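PDB 3BNW: riboflavin kinase, putative from Trypanosoma brucei, which probably phosphorylates riboflavin with ATP to make the flavin cofactor FMN. Local coordinates for residues I42-D45 against K46-E50. Sequence-based numbering, arbitrary orientation.
Sequences IGLD and KDVME
Leu44 lays its forked end against the first turn of helix 46-52 and overlaps two of its side chains, crossing each at about a right angle. Its CD1 touches Met49 CG at 3.8 Å, while the other branch, CD2, meets Val48 CG1 at 4.0 Å, so each methyl has its own neighbour. Leu44 CB, 3.9 Å from Met49 CG, adds to the same apolar patch.

The next residue, Asp45, is the N-cap, and it holds the start of the helix with two bonds from one residue. With chi1 at 61°, its CG sits between the backbone N and the carbonyl carbon, and this bends the carboxylate back over the helix start. There OD1 accepts from Val48 N at 2.9 Å; the bond is nearly straight, 164° at the hydrogen, and arrives close to the line of the carboxylate C-O bond. Asp45 O takes the first i to i+4 bond, from Met49 N at 3.0 Å. OD1 thus serves an amide of the first turn, where the regular i to i+4 ladder has only just begun with Asp45 O and Met49 N, and the negative carboxylate probably interacts well with the positive end of the helix dipole. Val48 also packs against the cap itself: its CG2 lies 3.2 Å from Asp45 OD1, a close fit. Asp47 brings a second acid nearby, its OD2 4.9 Å from Asp45 OD1, which may cost the cap a little in like-charge repulsion.

Just before this turn, Ile42 bonds through its backbone to Val99 of strand 98-103 and Gly43 to Lys23 of strand 18-25. Leu97 touches Leu44 and Met49, Pro173 lies against Asp45 and Val48, and the helix leads on toward strand 58-69.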
loop_
_atom_site.group_PDB
_atom_site.type_symbol
_atom_site.label_atom_id
_atom_site.label_comp_id
_atom_site.label_asym_id
_atom_site.label_seq_id
_atom_site.Cartn_x
_atom_site.Cartn_y
_atom_site.Cartn_z
ATOM N N ILE A 42 -0.154 5.952 6.143
ATOM C CA ILE A 42 -0.264 7.067 5.209
ATOM C C ILE A 42 -1.248 8.070 5.804
ATOM O O ILE A 42 -2.364 7.701 6.174
ATOM C CB ILE A 42 -0.746 6.612 3.823
ATOM C CG1 ILE A 42 0.209 5.559 3.259
ATOM C CG2 ILE A 42 -0.832 7.798 2.877
ATOM C CD1 ILE A 42 -0.143 5.108 1.861
ATOM N N GLY A 43 -0.821 9.326 5.912
ATOM C CA GLY A 43 -1.656 10.384 6.472
ATOM C C GLY A 43 -2.846 10.692 5.587
ATOM O O GLY A 43 -2.680 11.071 4.428
ATOM N N LEU A 44 -4.048 10.518 6.135
ATOM C CA LEU A 44 -5.283 10.761 5.402
ATOM C C LEU A 44 -5.972 12.024 5.910
ATOM O O LEU A 44 -5.565 12.604 6.917
ATOM C CB LEU A 44 -6.231 9.567 5.549
ATOM C CG LEU A 44 -5.644 8.173 5.301
ATOM C CD1 LEU A 44 -6.708 7.094 5.509
ATOM C CD2 LEU A 44 -5.031 8.077 3.908
ATOM N N ASP A 45 -7.009 12.446 5.192
ATOM C CA ASP A 45 -7.920 13.496 5.650
ATOM C C ASP A 45 -9.358 13.018 5.446
ATOM O O ASP A 45 -9.573 11.914 4.945
ATOM C CB ASP A 45 -7.645 14.826 4.926
ATOM C CG ASP A 45 -7.847 14.745 3.414
ATOM O OD1 ASP A 45 -8.423 13.755 2.910
ATOM O OD2 ASP A 45 -7.426 15.695 2.725
ATOM N N LYS A 46 -10.331 13.841 5.828
ATOM C CA LYS A 46 -11.740 13.433 5.815
ATOM C C LYS A 46 -12.222 12.962 4.438
ATOM O O LYS A 46 -12.951 11.969 4.336
ATOM C CB LYS A 46 -12.637 14.572 6.317
ATOM C CG LYS A 46 -14.074 14.137 6.615
ATOM C CD LYS A 46 -14.965 15.291 7.074
ATOM C CE LYS A 46 -14.695 15.697 8.520
ATOM N NZ LYS A 46 -13.465 16.530 8.669
ATOM N N ASP A 47 -11.810 13.675 3.390
ATOM C CA ASP A 47 -12.228 13.370 2.018
ATOM C C ASP A 47 -11.629 12.061 1.506
ATOM O O ASP A 47 -12.325 11.250 0.900
ATOM C CB ASP A 47 -11.848 14.527 1.083
ATOM C CG ASP A 47 -12.121 14.216 -0.382
ATOM O OD1 ASP A 47 -13.164 14.667 -0.906
ATOM O OD2 ASP A 47 -11.289 13.522 -1.010
ATOM N N VAL A 48 -10.337 11.865 1.738
ATOM C CA VAL A 48 -9.645 10.672 1.256
ATOM C C VAL A 48 -10.085 9.425 2.026
ATOM O O VAL A 48 -10.161 8.339 1.451
ATOM C CB VAL A 48 -8.113 10.845 1.324
ATOM C CG1 VAL A 48 -7.404 9.541 0.987
ATOM C CG2 VAL A 48 -7.668 11.950 0.378
ATOM N N MET A 49 -10.382 9.585 3.316
ATOM C CA MET A 49 -10.976 8.511 4.117
ATOM C C MET A 49 -12.303 8.026 3.520
ATOM O O MET A 49 -12.615 6.833 3.574
ATOM C CB MET A 49 -11.203 8.973 5.561
ATOM C CG MET A 49 -9.958 8.934 6.439
ATOM S SD MET A 49 -10.265 9.310 8.184
ATOM C CE MET A 49 -11.632 8.217 8.558
ATOM N N GLU A 50 -13.078 8.957 2.962
ATOM C CA GLU A 50 -14.357 8.638 2.321
ATOM C C GLU A 50 -14.151 7.826 1.043
ATOM O O GLU A 50 -14.879 6.871 0.784
ATOM C CB GLU A 50 -15.140 9.915 1.999
ATOM C CG GLU A 50 -16.595 9.663 1.594
ATOM C CD GLU A 50 -17.338 10.930 1.183
ATOM O OE1 GLU A 50 -16.702 11.863 0.647
ATOM O OE2 GLU A 50 -18.572 10.984 1.385
#